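Local atomic coordinates of SusD-like carbohydrate binding protein (Bacteroides vulgatus, PDB entry 3LEW), a protein that probably binds carbohydrate at the outer membrane of the bacterium as a member of the SusD family of nutrient-binding proteins. Residues G17-A22 / D105-T110; G99-I104 / R116-A121. One frame throughout, in Å; residues are numbered along the deposited sequence.

Contact 1 (G17-A22 / D105-T110); sequences GKTGDA and DAAEGT
Glu108 O accepts the backbone N-H of Thr19 (Thr19 N to Glu108 O 2.9 Å, 165° at the hydrogen), while Lys18 CA brings a C-H to the same oxygen. A second backbone bond runs the other way, from Glu108 N to Gly17 O at 3.0 Å, so that Lys18 and Glu108 face each other as a single beta bridge with no longer sheet around it. Ala107 CB, turned toward the other segment, lies 3.6 Å from Thr19 N. The bridge ties the N-terminus of helix 19-35, where Lys18 is the N-cap residue and its backbone N bonds to Asp21 OD2, to the connection between helices 81-103 and 111-135, an alpha-hairpin in the TPR-clan part of this SusD relative. Thr19 sets its hydroxyl between backbone N and carbonyl carbon (chi1 52°), which puts OG1 2.8 Å from a water, which in turn accepts the N-H of Thr110, and leaves CG2 over Ala107 CB at 3.9 Å and close to Gly109 CA. An alanine here would lose both branches, probably leaving the water without its threonine partner and a gap beside Gly109. Farther out, another water donates to Glu108 OE1 and is weakly held by Lys18 NZ; the two charged atoms themselves, Lys18 NZ and Glu108 OE1, stay 4.9 Å apart.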
loop_
_atom_site.group_PDB
_atom_site.type_symbol
_atom_site.label_atom_id
_atom_site.label_comp_id
_atom_site.label_asym_id
_atom_site.label_seq_id
_atom_site.Cartn_x
_atom_site.Cartn_y
_atom_site.Cartn_z
ATOM N N GLY A 17 -3.007 33.121 6.505
ATOM C CA GLY A 17 -3.223 34.074 7.578
ATOM C C GLY A 17 -3.650 33.514 8.930
ATOM O O GLY A 17 -3.191 33.984 9.963
ATOM N N LYS A 18 -4.560 32.544 8.937
ATOM C CA LYS A 18 -5.076 31.969 10.170
ATOM C C LYS A 18 -4.831 30.475 10.135
ATOM O O LYS A 18 -4.581 29.911 9.081
ATOM C CB LYS A 18 -6.580 32.215 10.301
ATOM C CG LYS A 18 -6.989 33.676 10.197
ATOM C CD LYS A 18 -8.473 33.841 10.448
ATOM C CE LYS A 18 -8.903 35.318 10.396
ATOM N NZ LYS A 18 -8.388 35.953 9.126
ATOM N N THR A 19 -4.855 29.847 11.302
ATOM C CA THR A 19 -4.704 28.399 11.381
ATOM C C THR A 19 -5.656 27.679 10.424
ATOM O O THR A 19 -5.238 26.755 9.730
ATOM C CB THR A 19 -4.869 27.869 12.840
ATOM O OG1 THR A 19 -6.097 28.361 13.387
ATOM C CG2 THR A 19 -3.650 28.313 13.745
ATOM N N GLY A 20 -6.927 28.105 10.362
ATOM C CA GLY A 20 -7.915 27.492 9.445
ATOM C C GLY A 20 -7.454 27.495 7.978
ATOM O O GLY A 20 -7.743 26.566 7.209
ATOM N N ASP A 21 -6.735 28.556 7.602
ATOM C CA ASP A 21 -6.252 28.758 6.237
ATOM C C ASP A 21 -5.158 27.740 5.923
ATOM O O ASP A 21 -5.120 27.189 4.826
ATOM C CB ASP A 21 -5.673 30.195 6.024
ATOM C CG ASP A 21 -6.694 31.284 6.178
ATOM O OD1 ASP A 21 -7.814 31.118 5.653
ATOM O OD2 ASP A 21 -6.401 32.328 6.829
ATOM N N ALA A 22 -4.289 27.465 6.901
ATOM C CA ALA A 22 -3.246 26.452 6.745
ATOM C C ALA A 22 -3.884 25.076 6.627
ATOM O O ALA A 22 -3.513 24.263 5.772
ATOM C CB ALA A 22 -2.280 26.500 7.913
ATOM N N ASP A 105 3.784 28.942 11.707
ATOM C CA ASP A 105 4.208 29.637 12.934
ATOM C C ASP A 105 3.651 31.044 13.020
ATOM O O ASP A 105 3.485 31.581 14.104
ATOM C CB ASP A 105 5.737 29.621 13.119
ATOM C CG ASP A 105 6.274 28.232 13.411
ATOM O OD1 ASP A 105 5.607 27.438 14.100
ATOM O OD2 ASP A 105 7.373 27.904 12.942
ATOM N N ALA A 106 3.341 31.652 11.878
ATOM C CA ALA A 106 2.781 32.992 11.851
ATOM C C ALA A 106 1.236 32.988 11.846
ATOM O O ALA A 106 0.642 34.031 11.822
ATOM C CB ALA A 106 3.314 33.758 10.601
ATOM N N ALA A 107 0.600 31.814 11.830
ATOM C CA ALA A 107 -0.857 31.734 11.643
ATOM C C ALA A 107 -1.600 32.222 12.902
ATOM O O ALA A 107 -1.298 31.776 13.999
ATOM C CB ALA A 107 -1.260 30.299 11.309
ATOM N N GLU A 108 -2.560 33.121 12.740
ATOM C CA GLU A 108 -3.417 33.562 13.863
ATOM C C GLU A 108 -4.302 32.404 14.348
ATOM O O GLU A 108 -4.936 31.726 13.538
ATOM C CB GLU A 108 -4.286 34.746 13.440
ATOM C CG GLU A 108 -5.354 35.128 14.464
ATOM C CD GLU A 108 -6.236 36.283 14.002
ATOM O OE1 GLU A 108 -5.797 37.053 13.110
ATOM O OE2 GLU A 108 -7.360 36.438 14.550
ATOM N N GLY A 109 -4.331 32.183 15.656
ATOM C CA GLY A 109 -5.051 31.061 16.245
ATOM C C GLY A 109 -4.423 30.691 17.565
ATOM O O GLY A 109 -3.650 31.475 18.127
ATOM N N THR A 110 -4.745 29.502 18.057
ATOM C CA THR A 110 -4.176 28.981 19.290
ATOM C C THR A 110 -2.830 28.305 19.028
ATOM O O THR A 110 -2.577 27.757 17.948
ATOM C CB THR A 110 -5.089 27.998 19.993
ATOM O OG1 THR A 110 -5.247 26.792 19.216
ATOM C CG2 THR A 110 -6.495 28.659 20.274
HETATM O O HOH W 1 -5.520 37.336 10.146
HETATM O O HOH W 2 -6.647 28.249 16.091
#

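Contact 2 (G99-I104 / R116-A121)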
loop_
_atom_site.group_PDB
_atom_site.type_symbol
_atom_site.label_atom_id
_atom_site.label_comp_id
_atom_site.label_asym_id
_atom_site.label_seq_id
_atom_site.Cartn_x
_atom_site.Cartn_y
_atom_site.Cartn_z
ATOM N N GLY A 99 4.492 24.376 2.160
ATOM C CA GLY A 99 3.845 25.708 2.214
ATOM C C GLY A 99 3.179 25.933 3.567
ATOM O O GLY A 99 3.296 27.011 4.152
ATOM N N VAL A 100 2.527 24.909 4.101
ATOM C CA VAL A 100 1.959 24.968 5.446
ATOM C C VAL A 100 3.055 25.196 6.514
ATOM O O VAL A 100 2.953 26.103 7.357
ATOM C CB VAL A 100 1.107 23.722 5.742
ATOM C CG1 VAL A 100 0.768 23.593 7.244
ATOM C CG2 VAL A 100 -0.139 23.765 4.841
ATOM N N LEU A 101 4.122 24.401 6.425
ATOM C CA LEU A 101 5.228 24.491 7.347
ATOM C C LEU A 101 5.917 25.850 7.269
ATOM O O LEU A 101 6.376 26.331 8.293
ATOM C CB LEU A 101 6.208 23.310 7.134
ATOM C CG LEU A 101 5.671 21.965 7.585
ATOM C CD1 LEU A 101 6.581 20.789 7.051
ATOM C CD2 LEU A 101 5.465 21.917 9.137
ATOM N N ASP A 102 5.942 26.500 6.099
ATOM C CA ASP A 102 6.594 27.823 5.957
ATOM C C ASP A 102 5.781 28.961 6.596
ATOM O O ASP A 102 6.325 30.019 6.849
ATOM C CB ASP A 102 6.840 28.194 4.484
ATOM C CG ASP A 102 7.940 27.348 3.809
ATOM O OD1 ASP A 102 8.709 26.623 4.487
ATOM O OD2 ASP A 102 8.009 27.379 2.558
ATOM N N ASN A 103 4.484 28.735 6.813
ATOM C CA ASN A 103 3.530 29.749 7.221
ATOM C C ASN A 103 2.839 29.467 8.580
ATOM O O ASN A 103 2.251 30.380 9.170
ATOM C CB ASN A 103 2.442 29.872 6.147
ATOM C CG ASN A 103 2.896 30.643 4.899
ATOM O OD1 ASN A 103 2.790 31.877 4.854
ATOM N ND2 ASN A 103 3.330 29.923 3.862
ATOM N N ILE A 104 2.939 28.251 9.109
ATOM C CA ILE A 104 2.106 27.865 10.271
ATOM C C ILE A 104 2.500 28.620 11.546
ATOM O O ILE A 104 1.635 28.952 12.356
ATOM C CB ILE A 104 2.092 26.324 10.514
ATOM C CG1 ILE A 104 1.041 25.949 11.567
ATOM C CG2 ILE A 104 3.464 25.790 10.878
ATOM C CD1 ILE A 104 -0.377 26.357 11.169
ATOM N N ARG A 116 -0.505 21.322 16.327
ATOM C CA ARG A 116 -1.175 20.157 15.770
ATOM C C ARG A 116 -1.168 20.172 14.244
ATOM O O ARG A 116 -0.902 19.128 13.617
ATOM C CB ARG A 116 -2.593 20.079 16.325
ATOM C CG ARG A 116 -3.369 18.864 15.898
ATOM C CD ARG A 116 -4.245 19.155 14.694
ATOM N NE ARG A 116 -5.226 20.197 14.955
ATOM C CZ ARG A 116 -6.013 20.735 14.032
ATOM N NH1 ARG A 116 -5.973 20.321 12.769
ATOM N NH2 ARG A 116 -6.865 21.690 14.395
ATOM N N ILE A 117 -1.437 21.344 13.654
ATOM C CA ILE A 117 -1.397 21.514 12.203
ATOM C C ILE A 117 0.034 21.309 11.643
ATOM O O ILE A 117 0.235 20.581 10.644
ATOM C CB ILE A 117 -1.980 22.858 11.758
ATOM C CG1 ILE A 117 -3.489 22.900 12.073
ATOM C CG2 ILE A 117 -1.768 23.080 10.234
ATOM C CD1 ILE A 117 -4.088 24.256 11.981
ATOM N N LYS A 118 1.017 21.886 12.332
ATOM C CA LYS A 118 2.424 21.654 11.966
ATOM C C LYS A 118 2.761 20.166 12.005
ATOM O O LYS A 118 3.377 19.622 11.070
ATOM C CB LYS A 118 3.318 22.431 12.915
ATOM C CG LYS A 118 4.816 22.300 12.640
ATOM C CD LYS A 118 5.604 23.144 13.591
ATOM C CE LYS A 118 7.070 23.086 13.242
ATOM N NZ LYS A 118 7.894 24.083 14.034
ATOM N N GLY A 119 2.301 19.469 13.050
ATOM C CA GLY A 119 2.506 18.034 13.155
ATOM C C GLY A 119 1.864 17.233 12.034
ATOM O O GLY A 119 2.449 16.303 11.488
ATOM N N GLN A 120 0.652 17.624 11.672
ATOM C CA GLN A 120 -0.046 16.951 10.608
ATOM C C GLN A 120 0.672 17.130 9.224
ATOM O O GLN A 120 0.731 16.188 8.414
ATOM C CB GLN A 120 -1.505 17.394 10.550
ATOM C CG GLN A 120 -2.365 16.834 11.704
ATOM C CD GLN A 120 -3.767 17.376 11.733
ATOM O OE1 GLN A 120 -4.005 18.578 11.449
ATOM N NE2 GLN A 120 -4.717 16.514 12.152
ATOM N N ALA A 121 1.177 18.329 8.974
ATOM C CA ALA A 121 1.952 18.629 7.769
ATOM C C ALA A 121 3.242 17.829 7.714
ATOM O O ALA A 121 3.571 17.250 6.687
ATOM C CB ALA A 121 2.217 20.148 7.657
#
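Ile104 CD1 rests against Ile117 CG2 at 3.7 Å, where the segment 99-104 meets helix 111-135. The two short segments run roughly antiparallel, their directions 149° apart, with axes 9.3 Å apart, the arrangement of an alpha-hairpin. Ile104 spans two partners: with CG1 opposite the backbone N (chi1 -170°), the chain carries CD1 to Ile117, and CG2 lies 3.9 Å from Lys118 CB. Val100 likewise swings CG1 away from its own N (chi1 167°), so that this one methyl touches both Ala121 CB, at 3.8 Å, and Ile117 CG2, the Val100 and Ile117 side chains meeting at about a right angle. Leu101 also meets the methyl of Ala121. Its CG touches Ala121 CB at 3.9 Å, and CD2 touches Lys118 CG at 3.6 Å, the leucine and lysine side chains again crossing at about a right angle. Lys118 itself is fully extended, so its methylenes pack here while the amine leaves the interface and ends beside Asp105. Behind this face, Arg116 bonds through NH1 to Gln120 OE1 and forms a salt bridge with Glu23. With only carbon meeting carbon between the side chains, the pairing of the helices here rests on fit and burial of apolar surface rather than on directed polar bonds.

Contacts 1 and 2 have centres about 9 Å apart and sit at one end of the helical part of the chain, on the same side of its centre. Their segments alternate along the sequence: 17-22, then 99-104, 105-110 and 116-121. Contact 2 joins the two arms of the hairpin formed by helices 81-103 and 111-135, while contact 1 binds the turn between them to the start of helix 19-35. That helix lies against both arms: Ala22 CB meets Ile104 CD1 at 3.8 Å, and Thr19 O meets Ile117 CD1. A buried apolar contact thus continues into a solvent-facing backbone one, together joining three helices of the N-terminal helical part of this SusD-family protein.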